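Cytosolic phospholipase A2 delta (Homo sapiens, PDB 5IZ5) hydrolyses glycerophospholipids at the sn-2 position in a calcium-dependent manner, with a preference for linoleic acid at that position. Local coordinates at residues Leu191-Ser196 against Phe211-Met216; Glu220-Gly225 against Tyr243-Leu248; Ala686-Glu691 against Pro702-Ser707; Cys717-Asp722 against Ile730-Pro735. The protein carries 3 engineered substitutions. All blocks are in the same frame, centred on the assembly; numbering follows the deposited sequence.

Contact 1. Residues Leu191-Ser196 against Phe211-Met216; sequences LVLKGS and FRFHYM
The two sheets of a beta-sandwich, probably the second C2 domain of this enzyme, face each other here: Leu191 and Leu193 from strand 188-193 pack on Phe211, Phe213 and Tyr215 from strand 210-216. The strand axes run nearly parallel, 13° apart, at 9.1 Å, with no direct hydrogen bond between the two segments, as expected for strands from opposing layers. Leu191 reaches across at about a right angle to Phe211 and lays CD1 over one face of its ring, 3.8 Å from the centroid, toward the rim. Leu193 does much the same one aromatic further on, CD2 lying over a face of Tyr215. With CG of Phe213 anti to the carbonyl carbon (chi1 -70°), the ring enters between the two leucines: Leu191 CB meets the ring edge at CZ, at 3.7 Å, while Leu193 CB touches CD1 obliquely. Replacing Phe213 with an alanine would probably open a gap between Leu191 CB and Leu193 CB and leave both leucines looser against the opposing sheet. Ser196, closing a type II turn that begins at Leu193, presents OG to the edge of the same ring. That hydroxyl is tied down by donating to Leu193 O at 2.6 Å, in the carbonyl plane, and it also bonds Asp199 N. Leu193 O takes the Ser196 N-H as well, so two donors grip it and fix the turn. At the turn itself, one water joins the segments, donating to Gly195 O at 2.7 Å and accepting from Met216 N at 2.9 Å.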
loop_
_atom_site.group_PDB
_atom_site.type_symbol
_atom_site.label_atom_id
_atom_site.label_comp_id
_atom_site.label_asym_id
_atom_site.label_seq_id
_atom_site.Cartn_x
_atom_site.Cartn_y
_atom_site.Cartn_z
ATOM N N LEU B 191 33.589 -1.116 7.243
ATOM C CA LEU B 191 33.437 0.139 6.503
ATOM C C LEU B 191 32.199 0.882 6.988
ATOM O O LEU B 191 31.107 0.310 7.048
ATOM C CB LEU B 191 33.295 -0.132 5.009
ATOM C CG LEU B 191 34.440 -0.879 4.333
ATOM C CD1 LEU B 191 34.042 -1.274 2.922
ATOM C CD2 LEU B 191 35.705 -0.033 4.316
ATOM N N VAL B 192 32.370 2.153 7.332
ATOM C CA VAL B 192 31.272 2.971 7.828
ATOM C C VAL B 192 31.169 4.241 7.007
ATOM O O VAL B 192 32.171 4.930 6.791
ATOM C CB VAL B 192 31.476 3.360 9.304
ATOM C CG1 VAL B 192 30.250 4.083 9.844
ATOM C CG2 VAL B 192 31.770 2.128 10.148
ATOM N N LEU B 193 29.951 4.547 6.559
ATOM C CA LEU B 193 29.668 5.775 5.835
ATOM C C LEU B 193 28.372 6.349 6.385
ATOM O O LEU B 193 27.276 6.019 5.909
ATOM C CB LEU B 193 29.591 5.493 4.329
ATOM C CG LEU B 193 29.245 6.600 3.320
ATOM C CD1 LEU B 193 29.495 8.009 3.823
ATOM C CD2 LEU B 193 29.964 6.364 1.997
ATOM N N LYS B 194 28.508 7.201 7.400
ATOM C CA LYS B 194 27.359 7.796 8.073
ATOM C C LYS B 194 26.499 8.592 7.099
ATOM O O LYS B 194 27.006 9.431 6.361
ATOM C CB LYS B 194 27.791 8.737 9.197
ATOM C CG LYS B 194 27.828 8.155 10.594
ATOM C CD LYS B 194 27.801 9.316 11.586
ATOM C CE LYS B 194 26.762 9.118 12.681
ATOM N NZ LYS B 194 26.409 10.401 13.350
ATOM N N GLY B 195 25.197 8.341 7.127
ATOM C CA GLY B 195 24.256 9.004 6.234
ATOM C C GLY B 195 23.929 8.209 4.984
ATOM O O GLY B 195 23.009 8.566 4.258
ATOM N N SER B 196 24.666 7.131 4.728
ATOM C CA SER B 196 24.382 6.259 3.594
ATOM C C SER B 196 23.240 5.318 3.924
ATOM O O SER B 196 22.909 5.125 5.089
ATOM C CB SER B 196 25.617 5.438 3.222
ATOM O OG SER B 196 25.935 4.496 4.232
ATOM N N PHE B 211 32.303 -3.566 -2.245
ATOM C CA PHE B 211 31.241 -2.903 -1.488
ATOM C C PHE B 211 30.731 -1.666 -2.214
ATOM O O PHE B 211 31.503 -0.939 -2.841
ATOM C CB PHE B 211 31.747 -2.465 -0.117
ATOM C CG PHE B 211 32.397 -3.559 0.667
ATOM C CD1 PHE B 211 31.662 -4.318 1.563
ATOM C CD2 PHE B 211 33.748 -3.838 0.504
ATOM C CE1 PHE B 211 32.260 -5.338 2.284
ATOM C CE2 PHE B 211 34.351 -4.856 1.218
ATOM C CZ PHE B 211 33.608 -5.607 2.112
ATOM N N ARG B 212 29.428 -1.427 -2.100
ATOM C CA ARG B 212 28.805 -0.235 -2.650
ATOM C C ARG B 212 28.044 0.479 -1.545
ATOM O O ARG B 212 27.289 -0.151 -0.805
ATOM C CB ARG B 212 27.849 -0.633 -3.784
ATOM C CG ARG B 212 26.901 0.473 -4.266
ATOM C CD ARG B 212 27.394 1.185 -5.498
ATOM N NE ARG B 212 27.474 0.281 -6.630
ATOM C CZ ARG B 212 27.937 0.646 -7.821
ATOM N NH1 ARG B 212 28.349 1.894 -8.038
ATOM N NH2 ARG B 212 27.985 -0.240 -8.800
ATOM N N PHE B 213 28.255 1.789 -1.434
ATOM C CA PHE B 213 27.446 2.637 -0.571
ATOM C C PHE B 213 26.672 3.634 -1.421
ATOM O O PHE B 213 27.218 4.213 -2.368
ATOM C CB PHE B 213 28.312 3.415 0.415
ATOM C CG PHE B 213 28.950 2.563 1.478
ATOM C CD1 PHE B 213 28.373 2.437 2.736
ATOM C CD2 PHE B 213 30.146 1.913 1.230
ATOM C CE1 PHE B 213 28.969 1.667 3.726
ATOM C CE2 PHE B 213 30.750 1.142 2.213
ATOM C CZ PHE B 213 30.161 1.018 3.462
ATOM N N HIS B 214 25.409 3.846 -1.063
ATOM C CA HIS B 214 24.597 4.886 -1.667
ATOM C C HIS B 214 24.302 5.936 -0.620
ATOM O O HIS B 214 23.906 5.607 0.502
ATOM C CB HIS B 214 23.291 4.301 -2.181
ATOM C CG HIS B 214 23.469 3.207 -3.184
ATOM N ND1 HIS B 214 23.724 1.902 -2.822
ATOM C CD2 HIS B 214 23.415 3.217 -4.536
ATOM C CE1 HIS B 214 23.818 1.155 -3.906
ATOM N NE2 HIS B 214 23.637 1.929 -4.961
ATOM N N TYR B 215 24.488 7.202 -0.982
ATOM C CA TYR B 215 24.290 8.293 -0.048
ATOM C C TYR B 215 24.031 9.587 -0.801
ATOM O O TYR B 215 24.410 9.746 -1.958
ATOM C CB TYR B 215 25.521 8.445 0.854
ATOM C CG TYR B 215 26.786 8.697 0.081
ATOM C CD1 TYR B 215 27.344 9.972 0.020
ATOM C CD2 TYR B 215 27.407 7.667 -0.614
ATOM C CE1 TYR B 215 28.499 10.205 -0.710
ATOM C CE2 TYR B 215 28.552 7.887 -1.342
ATOM C CZ TYR B 215 29.094 9.154 -1.384
ATOM O OH TYR B 215 30.234 9.361 -2.101
ATOM N N MET B 216 23.378 10.515 -0.125
ATOM C CA MET B 216 23.063 11.802 -0.711
ATOM C C MET B 216 24.310 12.627 -1.011
ATOM O O MET B 216 25.180 12.793 -0.149
ATOM C CB MET B 216 22.185 12.588 0.240
ATOM C CG MET B 216 20.719 12.208 0.187
ATOM S SD MET B 216 19.807 12.976 1.527
ATOM C CE MET B 216 20.282 14.669 1.373
HETATM O O HOH W 1 21.743 9.439 2.015
#

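Contact 2. Residues Glu220-Gly225 against Tyr243-Leu248; sequences ETELSG and YLTVPL
Thr245 OG1 donates to Glu222 OE1 at 2.5 Å, the shortest polar bond between these two antiparallel strands, and meets the oxygen from above the carboxylate plane, 42° out of it. Glu222 holds CG between its backbone N and carbonyl carbon (chi1 57°) and then runs extended, which carries the carboxylate over to the threonine, diagonally placed on the neighbouring strand. A valine in place of Glu222 would probably leave Thr245 OG1 without this acceptor and free the hydroxyl to turn. The backbone is joined at three hydrogen-bonded pairs, Thr221 with Leu248, Leu223 with Val246 and Gly225 with Leu244, each linked by two N-H to O=C bonds. In the middle pair Leu223 N lies 2.9 Å from Val246 O. In return, Val246 N lies 2.8 Å from Leu223 O. On the face carrying Thr221, Leu223 and Leu248, Leu248 CD1 lies 3.7 Å from Leu223 N, and the side chains of Leu248 and Thr221 stand side by side. Leu223 there reaches Phe213 and Leu248 reaches Tyr215, both of strand 210-216. At the other end Leu244 CD2 rests 3.5 Å from Gly225 CA, on the side a beta carbon would occupy. Strand 244-248 is one of the two edge strands of its four-stranded antiparallel sheet, with one face turned to the opposing sheet, as in the beta-sandwich of C2 domains.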
loop_
_atom_site.group_PDB
_atom_site.type_symbol
_atom_site.label_atom_id
_atom_site.label_comp_id
_atom_site.label_asym_id
_atom_site.label_seq_id
_atom_site.Cartn_x
_atom_site.Cartn_y
_atom_site.Cartn_z
ATOM N N GLU B 220 27.779 16.262 4.010
ATOM C CA GLU B 220 29.178 16.291 4.402
ATOM C C GLU B 220 29.377 15.116 5.336
ATOM O O GLU B 220 28.842 15.097 6.447
ATOM C CB GLU B 220 29.549 17.581 5.116
ATOM C CG GLU B 220 30.956 17.548 5.693
ATOM C CD GLU B 220 31.385 18.888 6.250
ATOM O OE1 GLU B 220 30.581 19.520 6.968
ATOM O OE2 GLU B 220 32.530 19.305 5.975
ATOM N N THR B 221 30.136 14.132 4.877
ATOM C CA THR B 221 30.336 12.925 5.645
ATOM C C THR B 221 31.690 12.310 5.281
ATOM O O THR B 221 32.536 12.971 4.684
ATOM C CB THR B 221 29.147 11.953 5.428
ATOM O OG1 THR B 221 29.284 10.824 6.287
ATOM C CG2 THR B 221 29.038 11.490 3.967
ATOM N N GLU B 222 31.904 11.056 5.651
ATOM C CA GLU B 222 33.186 10.402 5.408
ATOM C C GLU B 222 33.010 8.904 5.365
ATOM O O GLU B 222 32.052 8.377 5.919
ATOM C CB GLU B 222 34.164 10.751 6.526
ATOM C CG GLU B 222 33.654 10.391 7.915
ATOM C CD GLU B 222 34.578 10.856 9.014
ATOM O OE1 GLU B 222 35.635 10.236 9.174
ATOM O OE2 GLU B 222 34.250 11.833 9.720
ATOM N N LEU B 223 33.944 8.227 4.709
ATOM C CA LEU B 223 34.056 6.785 4.802
ATOM C C LEU B 223 35.202 6.470 5.748
ATOM O O LEU B 223 36.335 6.908 5.522
ATOM C CB LEU B 223 34.357 6.156 3.444
ATOM C CG LEU B 223 34.596 4.638 3.530
ATOM C CD1 LEU B 223 33.300 3.869 3.348
ATOM C CD2 LEU B 223 35.632 4.183 2.517
ATOM N N SER B 224 34.917 5.703 6.795
ATOM C CA SER B 224 35.964 5.211 7.688
ATOM C C SER B 224 36.134 3.706 7.524
ATOM O O SER B 224 35.154 2.978 7.348
ATOM C CB SER B 224 35.652 5.560 9.137
ATOM O OG SER B 224 34.551 4.815 9.613
ATOM N N GLY B 225 37.386 3.253 7.575
ATOM C CA GLY B 225 37.739 1.854 7.354
ATOM C C GLY B 225 38.720 1.354 8.398
ATOM O O GLY B 225 39.647 2.070 8.790
ATOM N N TYR B 243 42.243 3.263 12.335
ATOM C CA TYR B 243 41.276 3.382 11.250
ATOM C C TYR B 243 41.662 4.515 10.315
ATOM O O TYR B 243 42.309 5.483 10.720
ATOM C CB TYR B 243 39.858 3.599 11.792
ATOM C CG TYR B 243 39.651 4.966 12.401
ATOM C CD1 TYR B 243 39.369 6.073 11.606
ATOM C CD2 TYR B 243 39.747 5.153 13.774
ATOM C CE1 TYR B 243 39.192 7.330 12.161
ATOM C CE2 TYR B 243 39.572 6.402 14.339
ATOM C CZ TYR B 243 39.292 7.486 13.528
ATOM O OH TYR B 243 39.119 8.730 14.082
ATOM N N LEU B 244 41.270 4.381 9.057
ATOM C CA LEU B 244 41.487 5.416 8.069
ATOM C C LEU B 244 40.165 6.049 7.687
ATOM O O LEU B 244 39.145 5.369 7.632
ATOM C CB LEU B 244 42.175 4.833 6.842
ATOM C CG LEU B 244 41.434 4.500 5.545
ATOM C CD1 LEU B 244 42.466 4.086 4.512
ATOM C CD2 LEU B 244 40.401 3.392 5.703
ATOM N N THR B 245 40.194 7.347 7.412
ATOM C CA THR B 245 39.000 8.066 6.975
ATOM C C THR B 245 39.250 8.813 5.679
ATOM O O THR B 245 40.293 9.432 5.509
ATOM C CB THR B 245 38.451 9.049 8.027
ATOM O OG1 THR B 245 37.426 9.846 7.421
ATOM C CG2 THR B 245 39.512 9.982 8.575
ATOM N N VAL B 246 38.275 8.744 4.778
ATOM C CA VAL B 246 38.297 9.486 3.532
ATOM C C VAL B 246 37.105 10.445 3.538
ATOM O O VAL B 246 35.955 9.998 3.555
ATOM C CB VAL B 246 38.198 8.542 2.326
ATOM C CG1 VAL B 246 38.153 9.334 1.026
ATOM C CG2 VAL B 246 39.375 7.580 2.319
ATOM N N PRO B 247 37.371 11.767 3.546
ATOM C CA PRO B 247 36.262 12.718 3.622
ATOM C C PRO B 247 35.424 12.714 2.353
ATOM O O PRO B 247 35.937 12.447 1.264
ATOM C CB PRO B 247 36.959 14.069 3.803
ATOM C CG PRO B 247 38.302 13.884 3.196
ATOM C CD PRO B 247 38.674 12.446 3.423
ATOM N N LEU B 248 34.134 12.976 2.516
ATOM C CA LEU B 248 33.202 13.029 1.403
ATOM C C LEU B 248 32.487 14.380 1.476
ATOM O O LEU B 248 31.590 14.581 2.293
ATOM C CB LEU B 248 32.228 11.850 1.483
ATOM C CG LEU B 248 32.873 10.457 1.393
ATOM C CD1 LEU B 248 31.897 9.363 1.808
ATOM C CD2 LEU B 248 33.408 10.187 -0.002
#

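Contact 3. Residues Ala686-Glu691 against Pro702-Ser707; sequences ALQQTE and PRVEPS
Gln688 sets CG anti to its carbonyl carbon (chi1 -75°) and continues extended through CD, a course that passes obliquely over the Val704 side chain and brings the amide to Val704 O. In the alpha/beta hydrolase catalytic domain this joins helix 685-696 to the loop that follows it and leads to helix 708-712. The amide NE2 of Gln688 approaches Val704 O at 3.4 Å; the bond is weak, although its N-H points almost straight at the oxygen (167°). Beneath it the aliphatic part of the glutamine does the packing, CG resting 3.7 Å from Val704 CG1. Val704 is the residue most deeply engaged: both its methyl branches turn to the helix, CG1 toward Leu687 CB at 4.1 Å and CG2 toward Leu687 O and, at 4.2 Å, Glu691 CB. One valine thus spans a full turn of helix, filling the space between Leu687, Gln688 and Glu691, while Phe720 of strand 718-720 touches both Val704 and Leu687 and ties the loop and helix to the sheet. Pro706 CD lies 3.9 Å from Gln688 NE2, bounding the amide further along the loop. Glu691 bends at its second torsion, and its carboxylate is held in a salt bridge to Arg695, one helical turn on. Across the contact it is the methylene that touches: Glu691 CG sits 3.5 Å from Pro702 O.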
loop_
_atom_site.group_PDB
_atom_site.type_symbol
_atom_site.label_atom_id
_atom_site.label_comp_id
_atom_site.label_asym_id
_atom_site.label_seq_id
_atom_site.Cartn_x
_atom_site.Cartn_y
_atom_site.Cartn_z
ATOM N N ALA B 686 -21.897 1.356 1.971
ATOM C CA ALA B 686 -20.624 1.566 1.295
ATOM C C ALA B 686 -20.698 2.767 0.361
ATOM O O ALA B 686 -19.820 3.616 0.408
ATOM C CB ALA B 686 -20.196 0.314 0.526
ATOM N N LEU B 687 -21.742 2.838 -0.471
ATOM C CA LEU B 687 -21.891 3.950 -1.422
ATOM C C LEU B 687 -21.978 5.295 -0.702
ATOM O O LEU B 687 -21.401 6.276 -1.157
ATOM C CB LEU B 687 -23.114 3.778 -2.345
ATOM C CG LEU B 687 -22.876 3.490 -3.836
ATOM C CD1 LEU B 687 -24.206 3.552 -4.570
ATOM C CD2 LEU B 687 -21.899 4.463 -4.477
ATOM N N GLN B 688 -22.705 5.332 0.415
ATOM C CA GLN B 688 -22.885 6.572 1.189
ATOM C C GLN B 688 -21.609 7.048 1.864
ATOM O O GLN B 688 -21.319 8.253 1.881
ATOM C CB GLN B 688 -23.993 6.412 2.230
ATOM C CG GLN B 688 -25.372 6.436 1.604
ATOM C CD GLN B 688 -26.497 6.314 2.609
ATOM O OE1 GLN B 688 -26.456 5.478 3.515
ATOM N NE2 GLN B 688 -27.509 7.155 2.457
ATOM N N GLN B 689 -20.843 6.104 2.403
ATOM C CA GLN B 689 -19.584 6.442 3.037
ATOM C C GLN B 689 -18.645 6.956 1.973
ATOM O O GLN B 689 -17.973 7.967 2.191
ATOM C CB GLN B 689 -18.955 5.226 3.702
ATOM C CG GLN B 689 -19.859 4.510 4.706
ATOM C CD GLN B 689 -19.101 3.994 5.909
ATOM O OE1 GLN B 689 -18.944 2.785 6.076
ATOM N NE2 GLN B 689 -18.610 4.904 6.746
ATOM N N THR B 690 -18.603 6.279 0.817
ATOM C CA THR B 690 -17.744 6.768 -0.270
ATOM C C THR B 690 -18.156 8.175 -0.702
ATOM O O THR B 690 -17.296 8.995 -0.972
ATOM C CB THR B 690 -17.511 5.842 -1.503
ATOM O OG1 THR B 690 -17.789 6.574 -2.704
ATOM C CG2 THR B 690 -18.310 4.577 -1.473
ATOM N N GLU B 691 -19.457 8.464 -0.751
ATOM C CA GLU B 691 -19.917 9.806 -1.129
ATOM C C GLU B 691 -19.417 10.865 -0.145
ATOM O O GLU B 691 -18.919 11.911 -0.552
ATOM C CB GLU B 691 -21.441 9.880 -1.225
ATOM C CG GLU B 691 -21.908 11.222 -1.814
ATOM C CD GLU B 691 -22.343 12.226 -0.767
ATOM O OE1 GLU B 691 -23.129 11.854 0.130
ATOM O OE2 GLU B 691 -21.901 13.397 -0.852
ATOM N N PRO B 702 -22.124 11.895 -7.245
ATOM C CA PRO B 702 -23.547 12.209 -7.075
ATOM C C PRO B 702 -24.041 11.945 -5.667
ATOM O O PRO B 702 -23.446 11.161 -4.926
ATOM C CB PRO B 702 -24.248 11.247 -8.043
ATOM C CG PRO B 702 -23.311 10.103 -8.165
ATOM C CD PRO B 702 -21.932 10.700 -8.083
ATOM N N ARG B 703 -25.137 12.598 -5.315
ATOM C CA ARG B 703 -25.789 12.356 -4.045
ATOM C C ARG B 703 -26.313 10.930 -4.022
ATOM O O ARG B 703 -26.819 10.433 -5.023
ATOM C CB ARG B 703 -26.939 13.342 -3.829
ATOM C CG ARG B 703 -26.534 14.797 -3.965
ATOM C CD ARG B 703 -27.534 15.711 -3.315
ATOM N NE ARG B 703 -27.063 17.090 -3.385
ATOM C CZ ARG B 703 -27.523 18.034 -4.204
ATOM N NH1 ARG B 703 -28.505 17.792 -5.070
ATOM N NH2 ARG B 703 -26.988 19.248 -4.151
ATOM N N VAL B 704 -26.175 10.277 -2.876
ATOM C CA VAL B 704 -26.681 8.929 -2.672
ATOM C C VAL B 704 -27.751 9.050 -1.606
ATOM O O VAL B 704 -27.468 8.944 -0.403
ATOM C CB VAL B 704 -25.569 7.949 -2.244
ATOM C CG1 VAL B 704 -26.129 6.562 -1.975
ATOM C CG2 VAL B 704 -24.497 7.868 -3.318
ATOM N N GLU B 705 -28.977 9.295 -2.067
ATOM C CA GLU B 705 -30.109 9.563 -1.196
ATOM C C GLU B 705 -31.262 8.631 -1.519
ATOM O O GLU B 705 -32.279 9.065 -2.053
ATOM C CB GLU B 705 -30.543 11.024 -1.343
ATOM C CG GLU B 705 -29.539 12.002 -0.755
ATOM C CD GLU B 705 -29.751 13.443 -1.212
ATOM O OE1 GLU B 705 -30.504 13.672 -2.179
ATOM O OE2 GLU B 705 -29.153 14.364 -0.616
ATOM N N PRO B 706 -31.107 7.339 -1.192
ATOM C CA PRO B 706 -32.228 6.428 -1.359
ATOM C C PRO B 706 -33.409 6.798 -0.446
ATOM O O PRO B 706 -33.207 7.202 0.696
ATOM C CB PRO B 706 -31.640 5.073 -0.962
ATOM C CG PRO B 706 -30.507 5.391 -0.046
ATOM C CD PRO B 706 -29.938 6.673 -0.584
ATOM N N SER B 707 -34.625 6.664 -0.960
ATOM C CA SER B 707 -35.840 6.944 -0.194
ATOM C C SER B 707 -36.039 5.905 0.914
ATOM O O SER B 707 -35.419 4.847 0.883
ATOM C CB SER B 707 -37.054 6.923 -1.124
ATOM O OG SER B 707 -37.333 5.599 -1.551
#

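Contact 4. Residues Cys717-Asp722 against Ile730-Pro735; sequences CHLFSD and ILLHFP
Segments 717-722 and 730-735 run antiparallel, their strand axes 4.8 Å apart at 155°, with His718 paired to His733 and Phe720 to Leu731, each pair through two backbone hydrogen bonds. Phe720 N to Leu731 O is the straightest, 2.8 Å with an N-H angle of 175°. Between them Leu719 and Leu732 form a non-hydrogen-bonded pair on the face opposite His718 and Phe720, and there the packing is tight, Leu719 CD1 to Leu732 CD1 being 3.3 Å. The same Leu719 CD1 touches Ile730 CG2 at 3.7 Å. This beta hairpin lies at a border of the mixed sheet of the alpha/beta hydrolase domain, strand 730-734 running parallel to strand 672-676 on its other flank. Helix 797-810 covers Leu732 and Cys717 on one face; Leu687 of helix 685-696 touches Phe720, Leu731 and His733 on the other. There the edge of the Phe720 ring meets His733 CB, while the His733 ring is held by Ser675 OG and Pro683 O. The edge of the His718 ring abuts Pro735, His718 CD2 to Pro735 CD 4.1 Å. Cys717 points SG anti to its backbone N (chi1 -176°), which places the sulfur 3.7 Å from Leu732 CG and obliquely beside the Phe734 ring, 4.4 Å from its centroid.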
loop_
_atom_site.group_PDB
_atom_site.type_symbol
_atom_site.label_atom_id
_atom_site.label_comp_id
_atom_site.label_asym_id
_atom_site.label_seq_id
_atom_site.Cartn_x
_atom_site.Cartn_y
_atom_site.Cartn_z
ATOM N N CYS B 717 -31.558 -2.547 -9.221
ATOM C CA CYS B 717 -30.734 -1.489 -9.773
ATOM C C CYS B 717 -31.203 -0.116 -9.328
ATOM O O CYS B 717 -32.381 0.207 -9.449
ATOM C CB CYS B 717 -30.785 -1.573 -11.292
ATOM S SG CYS B 717 -29.714 -0.389 -12.123
ATOM N N HIS B 718 -30.278 0.687 -8.810
ATOM C CA HIS B 718 -30.563 2.064 -8.423
ATOM C C HIS B 718 -29.633 3.028 -9.127
ATOM O O HIS B 718 -28.418 2.828 -9.137
ATOM C CB HIS B 718 -30.363 2.248 -6.927
ATOM C CG HIS B 718 -31.333 1.484 -6.090
ATOM N ND1 HIS B 718 -32.386 2.084 -5.433
ATOM C CD2 HIS B 718 -31.406 0.166 -5.797
ATOM C CE1 HIS B 718 -33.064 1.165 -4.768
ATOM N NE2 HIS B 718 -32.489 -0.006 -4.974
ATOM N N LEU B 719 -30.211 4.089 -9.680
ATOM C CA LEU B 719 -29.455 5.116 -10.382
ATOM C C LEU B 719 -29.139 6.277 -9.456
ATOM O O LEU B 719 -30.038 6.834 -8.824
ATOM C CB LEU B 719 -30.259 5.630 -11.582
ATOM C CG LEU B 719 -29.672 6.811 -12.358
ATOM C CD1 LEU B 719 -28.420 6.397 -13.111
ATOM C CD2 LEU B 719 -30.705 7.367 -13.322
ATOM N N PHE B 720 -27.861 6.636 -9.374
ATOM C CA PHE B 720 -27.441 7.831 -8.659
ATOM C C PHE B 720 -26.662 8.696 -9.616
ATOM O O PHE B 720 -25.579 8.318 -10.059
ATOM C CB PHE B 720 -26.608 7.468 -7.438
ATOM C CG PHE B 720 -27.378 6.685 -6.413
ATOM C CD1 PHE B 720 -28.325 7.314 -5.613
ATOM C CD2 PHE B 720 -27.180 5.317 -6.262
ATOM C CE1 PHE B 720 -29.042 6.596 -4.669
ATOM C CE2 PHE B 720 -27.894 4.593 -5.323
ATOM C CZ PHE B 720 -28.828 5.233 -4.526
ATOM N N SER B 721 -27.230 9.853 -9.937
ATOM C CA SER B 721 -26.690 10.717 -10.960
ATOM C C SER B 721 -27.147 12.158 -10.757
ATOM O O SER B 721 -28.300 12.420 -10.406
ATOM C CB SER B 721 -27.113 10.197 -12.336
ATOM O OG SER B 721 -27.713 11.194 -13.131
ATOM N N ASP B 722 -26.230 13.084 -10.997
ATOM C CA ASP B 722 -26.479 14.509 -10.812
ATOM C C ASP B 722 -26.251 15.199 -12.155
ATOM O O ASP B 722 -25.128 15.584 -12.476
ATOM C CB ASP B 722 -25.574 15.093 -9.712
ATOM C CG ASP B 722 -26.118 14.857 -8.306
ATOM O OD1 ASP B 722 -27.163 14.185 -8.158
ATOM O OD2 ASP B 722 -25.484 15.342 -7.340
ATOM N N ILE B 730 -21.850 8.979 -13.500
ATOM C CA ILE B 730 -23.132 8.319 -13.308
ATOM C C ILE B 730 -22.892 7.002 -12.590
ATOM O O ILE B 730 -21.983 6.256 -12.948
ATOM C CB ILE B 730 -23.831 8.026 -14.660
ATOM C CG1 ILE B 730 -24.119 9.333 -15.401
ATOM C CG2 ILE B 730 -25.122 7.236 -14.456
ATOM C CD1 ILE B 730 -24.445 9.148 -16.864
ATOM N N LEU B 731 -23.725 6.708 -11.598
ATOM C CA LEU B 731 -23.647 5.450 -10.866
ATOM C C LEU B 731 -24.903 4.608 -10.994
ATOM O O LEU B 731 -26.005 5.077 -10.726
ATOM C CB LEU B 731 -23.372 5.726 -9.394
ATOM C CG LEU B 731 -21.875 5.761 -9.095
ATOM C CD1 LEU B 731 -21.532 7.007 -8.317
ATOM C CD2 LEU B 731 -21.433 4.505 -8.356
ATOM N N LEU B 732 -24.707 3.364 -11.414
ATOM C CA LEU B 732 -25.728 2.334 -11.373
ATOM C C LEU B 732 -25.319 1.346 -10.305
ATOM O O LEU B 732 -24.301 0.667 -10.439
ATOM C CB LEU B 732 -25.844 1.620 -12.718
ATOM C CG LEU B 732 -27.093 1.843 -13.569
ATOM C CD1 LEU B 732 -27.680 3.238 -13.417
ATOM C CD2 LEU B 732 -26.779 1.559 -15.027
ATOM N N HIS B 733 -26.129 1.261 -9.258
ATOM C CA HIS B 733 -25.804 0.485 -8.078
ATOM C C HIS B 733 -26.653 -0.781 -7.995
ATOM O O HIS B 733 -27.886 -0.719 -8.079
ATOM C CB HIS B 733 -26.038 1.347 -6.849
ATOM C CG HIS B 733 -25.608 0.702 -5.572
ATOM N ND1 HIS B 733 -24.283 0.493 -5.252
ATOM C CD2 HIS B 733 -26.328 0.237 -4.524
ATOM C CE1 HIS B 733 -24.208 -0.078 -4.063
ATOM N NE2 HIS B 733 -25.433 -0.247 -3.601
ATOM N N PHE B 734 -25.984 -1.918 -7.815
ATOM C CA PHE B 734 -26.628 -3.223 -7.783
ATOM C C PHE B 734 -26.444 -3.869 -6.413
ATOM O O PHE B 734 -25.444 -4.546 -6.169
ATOM C CB PHE B 734 -26.034 -4.134 -8.854
ATOM C CG PHE B 734 -26.182 -3.603 -10.249
ATOM C CD1 PHE B 734 -27.192 -4.072 -11.084
ATOM C CD2 PHE B 734 -25.322 -2.618 -10.722
ATOM C CE1 PHE B 734 -27.333 -3.574 -12.368
ATOM C CE2 PHE B 734 -25.459 -2.116 -12.002
ATOM C CZ PHE B 734 -26.466 -2.594 -12.825
ATOM N N PRO B 735 -27.417 -3.672 -5.509
ATOM C CA PRO B 735 -27.298 -4.307 -4.205
ATOM C C PRO B 735 -27.548 -5.804 -4.273
ATOM O O PRO B 735 -28.190 -6.295 -5.209
ATOM C CB PRO B 735 -28.381 -3.613 -3.377
ATOM C CG PRO B 735 -29.393 -3.166 -4.363
ATOM C CD PRO B 735 -28.645 -2.862 -5.629
#

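Overall arrangement
The four contacts form two pairs on opposite sides of the chain's centre, contacts 1 and 4 about 56 Å apart between centres. Contacts 1 and 2, centres about 10 Å apart, meet at the four-stranded sheet of the probable second C2 domain, where strands 188-193 and 221-228 are neighbours: Lys194 O and Thr221 OG1 are probably hydrogen-bonded at 2.7 Å. Contacts 3 and 4, about 9 Å between centres, belong to the catalytic domain, where Leu687 CD1 reaches 3.1 Å from His733 ND1. All four lie away from the catalytic and calcium-binding residues, though strand 730-734 of contact 4 pairs with strand 672-676, which neighbours strand 327-331, just before the substrate-binding Gly334 and Gly335.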